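Local coordinates for protein STING-associated CdnE c-di-GMP synthase (Flavobacteriaceae, PDB 6WT8) that probably synthesises the cyclic dinucleotide c-di-GMP as a CD-NTase of a bacterial CBASS defence system, providing the signal for a partner STING receptor, at residues A[307-310]-A[311-314]; A[341-344]-A[345-348]; A[351-354]-A[355-359]; A[294-298]-A[299-303]; A[115-119]-A[120-124]. All blocks are in the same frame, centred on the assembly; numbering follows the deposited sequence.

How the interactions relate
Interaction 5 comes first along the chain, where strand 114-117 of the mixed sheet passes into helix 119-126. The other four lie in the C-terminal helices, far from it: its centre is about 38 Å from that of interaction 1 and about 52 Å from that of interaction 3. Interactions 4 and 1 follow one another on helix 300-314 and its lead-in loop, interactions 2 and 3 on helix 336-360. The two helices pack together: interaction 1 touches interaction 2, centres about 10 Å apart, and interaction 4 touches interaction 3, centres about 14 Å apart. Local turns thus shape two neighbouring helices of one lobe, while interaction 5 belongs to the sheet-bearing lobe.

Interaction 1 of 5, residues A[307-310]-A[311-314]; sequences QELT and NIIS
The side-chain amide of Asn311 presents one face to the backbone, with Gln307 O sitting almost directly above its CG at 3.2 Å. The carboxylate of Glu308 has Ile312 beside it, the methyl CD1 lying 3.8 Å from OE2. One water joins the two flat groups: it donates to Glu308 OE1 and accepts from Asn311 ND2, so the two side-chain ends, which do not bond directly, are bridged. Glu308 reaches this place because its CG is anti to the backbone N (chi1 176°) and its chain then bends, which carries OE2 to Tyr318 OH as well. Ile312 crosses the glutamate obliquely, and Leu309 CD2 meets its CD1 at 4.4 Å. These branched aliphatic residues suit the buried side of helix 300-314, against Ile284 of helix 278-287. Shortening Ile312 to an alanine is likely to open a gap beside Ile284 and strip away part of the apolar packing next to Glu308 OE2. At the end of the helix Ser314 grips Thr310 O twice, through N at 3.0 Å and OG at 3.1 Å, approaching from opposite faces of the carbonyl plane. A small hydroxyl residue can thus add to the last turn's own hydrogen bond, and the buried glutamate, supplied with water and a tyrosine hydroxyl, can probably carry its charge under an apolar flank.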
loop_
_atom_site.group_PDB
_atom_site.type_symbol
_atom_site.label_atom_id
_atom_site.label_comp_id
_atom_site.label_asym_id
_atom_site.label_seq_id
_atom_site.Cartn_x
_atom_site.Cartn_y
_atom_site.Cartn_z
ATOM N N GLN A 307 0.036 -8.239 21.030
ATOM C CA GLN A 307 0.855 -9.436 21.132
ATOM C C GLN A 307 1.892 -9.491 20.004
ATOM O O GLN A 307 3.046 -9.829 20.233
ATOM C CB GLN A 307 -0.038 -10.681 21.136
ATOM C CG GLN A 307 -0.935 -10.810 22.330
ATOM C CD GLN A 307 -2.003 -11.916 22.071
ATOM O OE1 GLN A 307 -1.658 -13.036 21.697
ATOM N NE2 GLN A 307 -3.282 -11.574 22.202
ATOM N N GLU A 308 1.506 -9.156 18.786
ATOM C CA GLU A 308 2.465 -9.225 17.700
ATOM C C GLU A 308 3.596 -8.224 17.888
ATOM O O GLU A 308 4.780 -8.565 17.689
ATOM C CB GLU A 308 1.748 -8.954 16.385
ATOM C CG GLU A 308 2.678 -8.918 15.184
ATOM C CD GLU A 308 3.315 -10.282 14.875
ATOM O OE1 GLU A 308 2.861 -11.310 15.402
ATOM O OE2 GLU A 308 4.266 -10.287 14.067
ATOM N N LEU A 309 3.274 -6.964 18.238
ATOM C CA LEU A 309 4.372 -6.010 18.455
ATOM C C LEU A 309 5.258 -6.429 19.609
ATOM O O LEU A 309 6.483 -6.308 19.501
ATOM C CB LEU A 309 3.832 -4.611 18.700
ATOM C CG LEU A 309 2.977 -4.042 17.559
ATOM C CD1 LEU A 309 2.698 -2.577 17.836
ATOM C CD2 LEU A 309 3.606 -4.152 16.220
ATOM N N THR A 310 4.671 -6.958 20.699
ATOM C CA THR A 310 5.466 -7.469 21.814
ATOM C C THR A 310 6.418 -8.571 21.370
ATOM O O THR A 310 7.596 -8.593 21.784
ATOM C CB THR A 310 4.483 -7.956 22.896
ATOM O OG1 THR A 310 3.826 -6.782 23.361
ATOM C CG2 THR A 310 5.246 -8.654 24.014
ATOM N N ASN A 311 5.952 -9.475 20.505
ATOM C CA ASN A 311 6.796 -10.560 19.999
ATOM C C ASN A 311 7.898 -10.020 19.114
ATOM O O ASN A 311 9.040 -10.502 19.163
ATOM C CB ASN A 311 5.963 -11.550 19.175
ATOM C CG ASN A 311 4.989 -12.381 20.035
ATOM O OD1 ASN A 311 5.109 -12.435 21.257
ATOM N ND2 ASN A 311 4.029 -13.027 19.381
ATOM N N ILE A 312 7.587 -9.001 18.313
ATOM C CA ILE A 312 8.646 -8.383 17.502
ATOM C C ILE A 312 9.738 -7.776 18.370
ATOM O O ILE A 312 10.932 -7.877 18.033
ATOM C CB ILE A 312 8.040 -7.342 16.547
ATOM C CG1 ILE A 312 7.274 -8.112 15.474
ATOM C CG2 ILE A 312 9.133 -6.353 15.960
ATOM C CD1 ILE A 312 6.407 -7.154 14.648
ATOM N N ILE A 313 9.353 -7.066 19.442
ATOM C CA ILE A 313 10.332 -6.434 20.332
ATOM C C ILE A 313 11.168 -7.490 21.041
ATOM O O ILE A 313 12.390 -7.313 21.213
ATOM C CB ILE A 313 9.598 -5.514 21.325
ATOM C CG1 ILE A 313 8.978 -4.320 20.598
ATOM C CG2 ILE A 313 10.519 -5.044 22.470
ATOM C CD1 ILE A 313 7.811 -3.732 21.443
ATOM N N SER A 314 10.550 -8.603 21.432
ATOM C CA SER A 314 11.228 -9.534 22.343
ATOM C C SER A 314 11.973 -10.655 21.641
ATOM O O SER A 314 12.885 -11.231 22.244
ATOM C CB SER A 314 10.222 -10.133 23.346
ATOM O OG SER A 314 9.346 -10.993 22.683
HETATM O O HOH W 1 3.852 -13.595 16.607
#

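Interaction 2 of 5, residues A[341-344]-A[345-348]; sequences IEIE and FLSQ
Ile341 and Phe345 stand side by side, one helical turn apart and pointing the same way. The branch methyl CG2 of Ile341 meets CE2 of the phenylalanine ring at 3.6 Å; with chi1 at -67° the isoleucine's CG1 sits beside its backbone N, which leaves CG2 anti to that N and turned to the ring. A flat aromatic suits the spot, for the ring also comes close to the backbone, CD2 lying 3.4 Å from Ile341 O. The second tight group is Ser347, whose OG donates to Glu344 O over 2.8 Å. Gln348 N reaches that same oxygen at 3.0 Å and from the same face of the carbonyl plane, so the acceptor is held twice. With chi1 at 75°, OG lies between the serine's own N and carbonyl carbon and is folded back along the helix. Serine is a natural choice on this buried side, since its one polar atom is satisfied by the helix itself. Gln348 CG packs on the same carbonyl, 3.2 Å from Glu344 O.

Further out, the ring of Phe345 stacks with His269, and the buried Glu342 uses both carboxylate oxygens to accept backbone N-H groups, from Ser275 and Ile276, tying the helix to the loop there. Ile343 and Leu346, whose CD1 atoms approach to 4.4 Å, turn to Ile313 and Leu309 of helix 300-314. This is an amphipathic helix that packs its aliphatic side on helix 300-314 in the C-terminal helical part of the chain, consistent with the CD-NTase fold.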
loop_
_atom_site.group_PDB
_atom_site.type_symbol
_atom_site.label_atom_id
_atom_site.label_comp_id
_atom_site.label_asym_id
_atom_site.label_seq_id
_atom_site.Cartn_x
_atom_site.Cartn_y
_atom_site.Cartn_z
ATOM N N ILE A 341 12.244 1.444 18.348
ATOM C CA ILE A 341 11.750 2.530 19.202
ATOM C C ILE A 341 10.302 2.835 18.827
ATOM O O ILE A 341 9.434 2.998 19.687
ATOM C CB ILE A 341 12.626 3.781 19.078
ATOM C CG1 ILE A 341 14.011 3.457 19.674
ATOM C CG2 ILE A 341 11.933 4.992 19.789
ATOM C CD1 ILE A 341 13.936 2.576 21.029
ATOM N N GLU A 342 10.033 2.978 17.523
ATOM C CA GLU A 342 8.669 3.309 17.112
ATOM C C GLU A 342 7.717 2.157 17.442
ATOM O O GLU A 342 6.585 2.390 17.873
ATOM C CB GLU A 342 8.673 3.656 15.619
ATOM C CG GLU A 342 9.545 4.905 15.403
ATOM C CD GLU A 342 9.422 5.526 14.026
ATOM O OE1 GLU A 342 8.562 5.115 13.216
ATOM O OE2 GLU A 342 10.241 6.446 13.744
ATOM N N ILE A 343 8.144 0.912 17.230
ATOM C CA ILE A 343 7.290 -0.230 17.597
ATOM C C ILE A 343 6.999 -0.188 19.094
ATOM O O ILE A 343 5.874 -0.463 19.524
ATOM C CB ILE A 343 7.959 -1.565 17.202
ATOM C CG1 ILE A 343 8.237 -1.591 15.692
ATOM C CG2 ILE A 343 7.116 -2.794 17.643
ATOM C CD1 ILE A 343 6.984 -1.478 14.853
ATOM N N GLU A 344 8.026 0.107 19.928
ATOM C CA GLU A 344 7.788 0.196 21.378
ATOM C C GLU A 344 6.762 1.294 21.724
ATOM O O GLU A 344 5.882 1.080 22.571
ATOM C CB GLU A 344 9.099 0.453 22.132
ATOM C CG GLU A 344 10.041 -0.725 22.091
ATOM C CD GLU A 344 11.457 -0.422 22.596
ATOM O OE1 GLU A 344 11.659 0.595 23.307
ATOM O OE2 GLU A 344 12.369 -1.202 22.252
ATOM N N PHE A 345 6.855 2.486 21.121
ATOM C CA PHE A 345 5.839 3.506 21.396
ATOM C C PHE A 345 4.474 3.060 20.918
ATOM O O PHE A 345 3.452 3.323 21.591
ATOM C CB PHE A 345 6.257 4.839 20.736
ATOM C CG PHE A 345 7.310 5.588 21.510
ATOM C CD1 PHE A 345 7.122 5.858 22.860
ATOM C CD2 PHE A 345 8.468 6.025 20.881
ATOM C CE1 PHE A 345 8.089 6.616 23.547
ATOM C CE2 PHE A 345 9.420 6.779 21.586
ATOM C CZ PHE A 345 9.237 7.027 22.911
ATOM N N LEU A 346 4.404 2.387 19.771
ATOM C CA LEU A 346 3.092 1.886 19.320
ATOM C C LEU A 346 2.544 0.853 20.293
ATOM O O LEU A 346 1.345 0.860 20.595
ATOM C CB LEU A 346 3.210 1.236 17.938
ATOM C CG LEU A 346 3.465 2.178 16.788
ATOM C CD1 LEU A 346 3.592 1.322 15.519
ATOM C CD2 LEU A 346 2.326 3.186 16.597
ATOM N N SER A 347 3.390 -0.052 20.788
ATOM C CA SER A 347 2.898 -1.060 21.716
ATOM C C SER A 347 2.423 -0.418 23.013
ATOM O O SER A 347 1.422 -0.879 23.594
ATOM C CB SER A 347 3.981 -2.100 21.939
ATOM O OG SER A 347 4.974 -1.581 22.779
ATOM N N GLN A 348 3.070 0.662 23.457
ATOM C CA GLN A 348 2.588 1.364 24.641
ATOM C C GLN A 348 1.209 1.982 24.420
ATOM O O GLN A 348 0.353 1.944 25.322
ATOM C CB GLN A 348 3.617 2.435 25.018
ATOM C CG GLN A 348 4.924 1.837 25.571
ATOM C CD GLN A 348 6.086 2.881 25.764
ATOM O OE1 GLN A 348 7.254 2.507 25.984
ATOM N NE2 GLN A 348 5.755 4.169 25.682
#

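Interaction 3 of 5, residues A[351-354]-A[355-359]; sequences DSII and ADLHN
Ile354 and Ala355 sit at the middle of this two-turn piece of helix 336-360, the C-terminal helix of the helical lobe. Each turn is closed by regular i to i+4 bonds, as in Ala355 N to Asp351 O at 2.9 Å. Alanine suits its place because the short CB simply rests on the preceding turn, 3.5 Å from Asp351 O. Ile354 packs its CG1 branch on Val302 of helix 300-314, and the side chain also touches Tyr306 there. Ile353, the third main residue, runs alongside Leu357, its CG2 and the leucine CD1 meeting at 4.2 Å; the pair forms an aliphatic ridge against Val47 and Ile51 of helix 46-56. Asp356 faces another way. Its CG sits beside its own backbone N (chi1 -69°), and OD2 comes 3.2 Å from Ser352 O without bonding to it, both atoms being acceptors; what holds OD2 are the hydroxyls of Tyr5 and Ser1. A leucine in place of Asp356 would probably leave those two hydroxyls without their shared acceptor, and Ser1 and Tyr5 less firmly tied to this helix. His358, whose ring also meets that of Phe37 at about 55°, lies side by side with Ile354. CD2 of the imidazole is 3.8 Å from Ile354 CG2 and 3.4 Å from Ile354 O, while the histidine's own N donates to that oxygen at 2.9 Å.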
loop_
_atom_site.group_PDB
_atom_site.type_symbol
_atom_site.label_atom_id
_atom_site.label_comp_id
_atom_site.label_asym_id
_atom_site.label_seq_id
_atom_site.Cartn_x
_atom_site.Cartn_y
_atom_site.Cartn_z
ATOM N N ASP A 351 -1.199 -0.874 24.644
ATOM C CA ASP A 351 -1.382 -1.286 26.035
ATOM C C ASP A 351 -2.366 -0.356 26.736
ATOM O O ASP A 351 -3.248 -0.807 27.487
ATOM C CB ASP A 351 -0.021 -1.231 26.713
ATOM C CG ASP A 351 0.003 -1.839 28.106
ATOM O OD1 ASP A 351 -0.741 -2.797 28.375
ATOM O OD2 ASP A 351 0.837 -1.378 28.910
ATOM N N SER A 352 -2.207 0.954 26.536
ATOM C CA SER A 352 -3.141 1.906 27.147
ATOM C C SER A 352 -4.567 1.689 26.676
ATOM O O SER A 352 -5.511 1.803 27.456
ATOM C CB SER A 352 -2.743 3.322 26.787
ATOM O OG SER A 352 -1.543 3.642 27.466
ATOM N N ILE A 353 -4.749 1.492 25.376
ATOM C CA ILE A 353 -6.094 1.268 24.827
ATOM C C ILE A 353 -6.723 0.032 25.454
ATOM O O ILE A 353 -7.906 0.033 25.804
ATOM C CB ILE A 353 -6.027 1.143 23.298
ATOM C CG1 ILE A 353 -5.632 2.503 22.718
ATOM C CG2 ILE A 353 -7.350 0.644 22.717
ATOM C CD1 ILE A 353 -5.310 2.522 21.179
ATOM N N ILE A 354 -5.954 -1.051 25.563
ATOM C CA ILE A 354 -6.490 -2.291 26.119
ATOM C C ILE A 354 -6.854 -2.076 27.572
ATOM O O ILE A 354 -7.911 -2.516 28.041
ATOM C CB ILE A 354 -5.459 -3.414 25.952
ATOM C CG1 ILE A 354 -5.375 -3.871 24.480
ATOM C CG2 ILE A 354 -5.853 -4.625 26.840
ATOM C CD1 ILE A 354 -4.093 -4.643 24.130
ATOM N N ALA A 355 -6.008 -1.343 28.301
ATOM C CA ALA A 355 -6.320 -1.066 29.692
ATOM C C ALA A 355 -7.591 -0.232 29.809
ATOM O O ALA A 355 -8.404 -0.451 30.721
ATOM C CB ALA A 355 -5.150 -0.362 30.383
ATOM N N ASP A 356 -7.759 0.756 28.926
ATOM C CA ASP A 356 -8.943 1.603 28.988
ATOM C C ASP A 356 -10.209 0.836 28.609
ATOM O O ASP A 356 -11.286 1.095 29.171
ATOM C CB ASP A 356 -8.754 2.821 28.086
ATOM C CG ASP A 356 -7.701 3.775 28.616
ATOM O OD1 ASP A 356 -7.492 3.819 29.872
ATOM O OD2 ASP A 356 -7.083 4.510 27.828
ATOM N N LEU A 357 -10.110 -0.102 27.650
ATOM C CA LEU A 357 -11.246 -0.992 27.374
ATOM C C LEU A 357 -11.600 -1.827 28.595
ATOM O O LEU A 357 -12.788 -1.991 28.930
ATOM C CB LEU A 357 -10.928 -1.912 26.215
ATOM C CG LEU A 357 -10.970 -1.265 24.836
ATOM C CD1 LEU A 357 -10.219 -2.140 23.846
ATOM C CD2 LEU A 357 -12.446 -0.947 24.416
ATOM N N HIS A 358 -10.588 -2.403 29.249
ATOM C CA HIS A 358 -10.863 -3.171 30.474
ATOM C C HIS A 358 -11.571 -2.316 31.512
ATOM O O HIS A 358 -12.523 -2.783 32.173
ATOM C CB HIS A 358 -9.579 -3.739 31.070
ATOM C CG HIS A 358 -9.116 -5.010 30.429
ATOM N ND1 HIS A 358 -9.940 -6.100 30.249
ATOM C CD2 HIS A 358 -7.900 -5.372 29.944
ATOM C CE1 HIS A 358 -9.257 -7.073 29.665
ATOM N NE2 HIS A 358 -8.018 -6.655 29.466
ATOM N N ASN A 359 -11.164 -1.053 31.660
ATOM C CA ASN A 359 -11.781 -0.234 32.699
ATOM C C ASN A 359 -13.206 0.174 32.321
ATOM O O ASN A 359 -14.058 0.341 33.205
ATOM C CB ASN A 359 -10.924 0.990 33.005
ATOM C CG ASN A 359 -9.561 0.621 33.586
ATOM O OD1 ASN A 359 -9.396 -0.432 34.223
ATOM N ND2 ASN A 359 -8.575 1.494 33.385
#

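Interaction 4 of 5, residues A[294-298]-A[299-303]; sequences EDLHY and LDLVS
His297 O is approached by two backbone N-H groups of the following turn, Asp300 N at 2.9 Å and Leu301 N at 3.4 Å, both weak bonds because the hydrogens point well aside. Leu301 N bonds more soundly to Tyr298 O, at 3.1 Å, although it stands above that carbonyl's plane (67° out of it). A water adds a polar link: it accepts from His297 N and donates to Asp300 OD2 at 2.6 Å. The aspartate suits this place because its carboxylate also takes Lys35 N and the hydroxyl of Ser34, tying the turn to an N-terminal loop.

This is the turn through which the loop after helix 278-287 winds into helix 300-314, and aromatic and aliphatic side chains fill its buried side. Leu299 is their centre. Its CG lies over one face of the Tyr298 ring, 3.9 Å from the centroid and 25° off the normal, a CH-pi contact. That is possible because the tyrosine CG sits between its own N and carbonyl carbon (chi1 75°), which lays the ring alongside the leucine. Next to it, the imidazole of His297 carries Tyr298 CD1 over one face and Leu299 CB at its edge, with CE1 3.6 Å from Leu299 CG. Each ring's polar tip has a partner beyond the turn: Tyr298 OH bonds to Ser48 OG, and His297 NE2 to Glu43 OE2. Leu296 CB packs on Leu301 CD2 at 4.1 Å, and its CD1 lies against Asp300 CB.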
loop_
_atom_site.group_PDB
_atom_site.type_symbol
_atom_site.label_atom_id
_atom_site.label_comp_id
_atom_site.label_asym_id
_atom_site.label_seq_id
_atom_site.Cartn_x
_atom_site.Cartn_y
_atom_site.Cartn_z
ATOM N N GLU A 294 -8.985 -14.341 12.233
ATOM C CA GLU A 294 -10.051 -14.174 11.257
ATOM C C GLU A 294 -11.454 -14.288 11.850
ATOM O O GLU A 294 -12.409 -13.819 11.209
ATOM C CB GLU A 294 -9.895 -15.176 10.131
ATOM C CG GLU A 294 -10.140 -16.628 10.552
ATOM C CD GLU A 294 -9.901 -17.532 9.361
ATOM O OE1 GLU A 294 -8.734 -17.597 8.939
ATOM O OE2 GLU A 294 -10.870 -18.094 8.809
ATOM N N ASP A 295 -11.615 -14.859 13.048
ATOM C CA ASP A 295 -12.952 -14.962 13.639
ATOM C C ASP A 295 -13.079 -14.114 14.890
ATOM O O ASP A 295 -14.066 -14.241 15.627
ATOM C CB ASP A 295 -13.292 -16.423 13.943
ATOM C CG ASP A 295 -13.503 -17.227 12.680
ATOM O OD1 ASP A 295 -14.140 -16.705 11.740
ATOM O OD2 ASP A 295 -13.090 -18.412 12.663
ATOM N N LEU A 296 -12.123 -13.246 15.144
ATOM C CA LEU A 296 -12.207 -12.416 16.342
ATOM C C LEU A 296 -13.083 -11.188 16.106
ATOM O O LEU A 296 -13.066 -10.581 15.026
ATOM C CB LEU A 296 -10.813 -11.932 16.749
ATOM C CG LEU A 296 -9.919 -13.030 17.357
ATOM C CD1 LEU A 296 -8.614 -12.344 17.763
ATOM C CD2 LEU A 296 -10.537 -13.633 18.564
ATOM N N HIS A 297 -13.775 -10.779 17.170
ATOM C CA HIS A 297 -14.447 -9.492 17.204
ATOM C C HIS A 297 -13.422 -8.365 17.096
ATOM O O HIS A 297 -12.257 -8.490 17.510
ATOM C CB HIS A 297 -15.190 -9.413 18.521
ATOM C CG HIS A 297 -15.954 -8.129 18.756
ATOM N ND1 HIS A 297 -15.424 -7.046 19.450
ATOM C CD2 HIS A 297 -17.257 -7.829 18.518
ATOM C CE1 HIS A 297 -16.349 -6.111 19.557
ATOM N NE2 HIS A 297 -17.475 -6.565 19.014
ATOM N N TYR A 298 -13.848 -7.217 16.537
ATOM C CA TYR A 298 -12.865 -6.155 16.245
ATOM C C TYR A 298 -12.106 -5.662 17.484
ATOM O O TYR A 298 -10.917 -5.353 17.365
ATOM C CB TYR A 298 -13.539 -4.977 15.512
ATOM C CG TYR A 298 -14.408 -4.080 16.375
ATOM C CD1 TYR A 298 -15.744 -4.420 16.677
ATOM C CD2 TYR A 298 -13.881 -2.935 16.970
ATOM C CE1 TYR A 298 -16.517 -3.611 17.519
ATOM C CE2 TYR A 298 -14.644 -2.136 17.816
ATOM C CZ TYR A 298 -15.949 -2.461 18.079
ATOM O OH TYR A 298 -16.712 -1.676 18.931
ATOM N N LEU A 299 -12.738 -5.635 18.667
ATOM C CA LEU A 299 -12.011 -5.154 19.853
ATOM C C LEU A 299 -10.895 -6.119 20.212
ATOM O O LEU A 299 -9.857 -5.700 20.723
ATOM C CB LEU A 299 -12.959 -4.969 21.055
ATOM C CG LEU A 299 -13.960 -3.785 20.909
ATOM C CD1 LEU A 299 -14.916 -3.809 22.050
ATOM C CD2 LEU A 299 -13.250 -2.426 20.884
ATOM N N ASP A 300 -11.104 -7.418 19.982
ATOM C CA ASP A 300 -10.071 -8.379 20.329
ATOM C C ASP A 300 -8.885 -8.293 19.380
ATOM O O ASP A 300 -7.811 -8.798 19.727
ATOM C CB ASP A 300 -10.653 -9.803 20.333
ATOM C CG ASP A 300 -11.676 -10.019 21.471
ATOM O OD1 ASP A 300 -11.719 -9.217 22.415
ATOM O OD2 ASP A 300 -12.461 -10.998 21.446
ATOM N N LEU A 301 -9.030 -7.644 18.210
ATOM C CA LEU A 301 -7.880 -7.436 17.341
ATOM C C LEU A 301 -6.846 -6.533 17.967
ATOM O O LEU A 301 -5.662 -6.588 17.565
ATOM C CB LEU A 301 -8.295 -6.832 15.994
ATOM C CG LEU A 301 -9.254 -7.701 15.197
ATOM C CD1 LEU A 301 -9.708 -6.959 13.926
ATOM C CD2 LEU A 301 -8.642 -9.053 14.828
ATOM N N VAL A 302 -7.249 -5.649 18.901
ATOM C CA VAL A 302 -6.262 -4.758 19.512
ATOM C C VAL A 302 -5.267 -5.584 20.294
ATOM O O VAL A 302 -4.066 -5.322 20.251
ATOM C CB VAL A 302 -6.942 -3.714 20.406
ATOM C CG1 VAL A 302 -5.899 -2.730 20.997
ATOM C CG2 VAL A 302 -7.984 -2.957 19.594
ATOM N N SER A 303 -5.763 -6.599 21.022
ATOM C CA SER A 303 -4.892 -7.523 21.739
ATOM C C SER A 303 -3.988 -8.331 20.789
ATOM O O SER A 303 -2.814 -8.540 21.089
ATOM C CB SER A 303 -5.759 -8.458 22.546
ATOM O OG SER A 303 -4.972 -9.420 23.245
HETATM O O HOH W 2 -13.556 -12.356 19.533
#

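Interaction 5 of 5, residues A[115-119]-A[120-124]; sequences SEFDH and KGLEK
Phe117 and Leu122 meet at a slant, CE2 of the ring lying 4.2 Å from the leucine CD2, a modest apolar bridge from strand to helix. The same ring pairs with a second flat group, the imidazole of His119: Phe117 CZ lies over the centre of the histidine ring, 3.4 Å above its plane, while His119 CE1 sits over the rim of the phenylalanine face. His119 ND1 donates to Phe117 O at 2.8 Å, coming from above the carbonyl plane, and this holds the imidazole in place. Phe117 also meets Phe147 edge-to-face.

Asp118, the residue after Phe117, is the N-cap of helix 119-126 where strand 114-117 ends. With CG anti to its backbone N (chi1 -170°), the carboxylate swings over the first turn, and OD1 accepts from Gly121 N at 2.9 Å, met from above the carboxylate plane. Aspartate suits the position, since its short side chain reaches an N-H that has no carbonyl of a preceding turn. Glycine suits the receiving end: with the carboxylate turned as it is, a beta carbon there would clash with Asp118 OD2, about 2.3 Å away. Asp118 O in turn accepts from Leu122 N, and Glu123, bonded through N to His119 O, extends its carboxylate to a salt bridge with Lys144.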
loop_
_atom_site.group_PDB
_atom_site.type_symbol
_atom_site.label_atom_id
_atom_site.label_comp_id
_atom_site.label_asym_id
_atom_site.label_seq_id
_atom_site.Cartn_x
_atom_site.Cartn_y
_atom_site.Cartn_z
ATOM N N SER A 115 10.938 -4.181 -22.274
ATOM C CA SER A 115 10.912 -4.346 -20.840
ATOM C C SER A 115 12.323 -4.646 -20.361
ATOM O O SER A 115 13.127 -5.237 -21.073
ATOM C CB SER A 115 9.971 -5.479 -20.454
ATOM O OG SER A 115 9.930 -5.651 -19.057
ATOM N N GLU A 116 12.600 -4.260 -19.138
ATOM C CA GLU A 116 13.768 -4.767 -18.447
ATOM C C GLU A 116 13.436 -6.159 -17.909
ATOM O O GLU A 116 12.266 -6.485 -17.691
ATOM C CB GLU A 116 14.125 -3.818 -17.308
ATOM C CG GLU A 116 14.446 -2.362 -17.777
ATOM C CD GLU A 116 15.657 -2.330 -18.649
ATOM O OE1 GLU A 116 16.674 -2.902 -18.243
ATOM O OE2 GLU A 116 15.579 -1.742 -19.743
ATOM N N PHE A 117 14.459 -6.984 -17.690
ATOM C CA PHE A 117 14.175 -8.308 -17.112
ATOM C C PHE A 117 15.448 -8.892 -16.511
ATOM O O PHE A 117 16.557 -8.443 -16.813
ATOM C CB PHE A 117 13.564 -9.285 -18.144
ATOM C CG PHE A 117 14.493 -9.685 -19.261
ATOM C CD1 PHE A 117 14.701 -8.850 -20.338
ATOM C CD2 PHE A 117 15.118 -10.927 -19.244
ATOM C CE1 PHE A 117 15.548 -9.221 -21.381
ATOM C CE2 PHE A 117 15.960 -11.325 -20.285
ATOM C CZ PHE A 117 16.188 -10.471 -21.352
ATOM N N ASP A 118 15.262 -9.905 -15.665
ATOM C CA ASP A 118 16.371 -10.631 -15.036
ATOM C C ASP A 118 16.962 -11.647 -16.036
ATOM O O ASP A 118 16.531 -12.809 -16.103
ATOM C CB ASP A 118 15.872 -11.307 -13.762
ATOM C CG ASP A 118 16.992 -11.864 -12.921
ATOM O OD1 ASP A 118 18.145 -11.812 -13.394
ATOM O OD2 ASP A 118 16.719 -12.316 -11.800
ATOM N N HIS A 119 17.989 -11.197 -16.777
ATOM C CA HIS A 119 18.621 -12.014 -17.812
ATOM C C HIS A 119 19.277 -13.229 -17.193
ATOM O O HIS A 119 19.020 -14.377 -17.592
ATOM C CB HIS A 119 19.713 -11.228 -18.543
ATOM C CG HIS A 119 19.254 -9.990 -19.251
ATOM N ND1 HIS A 119 18.567 -8.971 -18.624
ATOM C CD2 HIS A 119 19.455 -9.578 -20.528
ATOM C CE1 HIS A 119 18.334 -8.000 -19.491
ATOM N NE2 HIS A 119 18.859 -8.345 -20.655
ATOM N N LYS A 120 20.137 -12.986 -16.207
ATOM C CA LYS A 120 20.895 -14.082 -15.619
ATOM C C LYS A 120 19.956 -15.040 -14.905
ATOM O O LYS A 120 20.145 -16.263 -14.955
ATOM C CB LYS A 120 21.940 -13.558 -14.630
ATOM C CG LYS A 120 23.041 -12.669 -15.186
ATOM C CD LYS A 120 23.911 -12.158 -14.033
ATOM C CE LYS A 120 25.079 -11.322 -14.536
ATOM N NZ LYS A 120 25.954 -12.119 -15.440
ATOM N N GLY A 121 18.927 -14.493 -14.243
ATOM C CA GLY A 121 17.987 -15.330 -13.522
ATOM C C GLY A 121 17.158 -16.206 -14.433
ATOM O O GLY A 121 16.838 -17.339 -14.070
ATOM N N LEU A 122 16.755 -15.682 -15.601
ATOM C CA LEU A 122 16.002 -16.498 -16.551
ATOM C C LEU A 122 16.841 -17.681 -17.009
ATOM O O LEU A 122 16.363 -18.824 -17.036
ATOM C CB LEU A 122 15.567 -15.636 -17.755
ATOM C CG LEU A 122 14.881 -16.321 -18.939
ATOM C CD1 LEU A 122 13.590 -17.058 -18.591
ATOM C CD2 LEU A 122 14.642 -15.286 -20.042
ATOM N N GLU A 123 18.090 -17.407 -17.394
ATOM C CA GLU A 123 18.993 -18.470 -17.843
ATOM C C GLU A 123 19.202 -19.496 -16.749
ATOM O O GLU A 123 19.157 -20.703 -16.996
ATOM C CB GLU A 123 20.320 -17.853 -18.255
ATOM C CG GLU A 123 20.223 -17.184 -19.586
ATOM C CD GLU A 123 19.809 -18.180 -20.635
ATOM O OE1 GLU A 123 20.390 -19.294 -20.653
ATOM O OE2 GLU A 123 18.880 -17.859 -21.406
ATOM N N LYS A 124 19.488 -19.032 -15.543
ATOM C CA LYS A 124 19.702 -19.956 -14.434
ATOM C C LYS A 124 18.486 -20.842 -14.215
ATOM O O LYS A 124 18.615 -22.063 -14.038
ATOM C CB LYS A 124 20.009 -19.157 -13.167
ATOM C CG LYS A 124 20.202 -19.966 -11.893
ATOM C CD LYS A 124 20.525 -19.025 -10.740
ATOM C CE LYS A 124 20.988 -19.771 -9.502
ATOM N NZ LYS A 124 21.004 -18.864 -8.319
#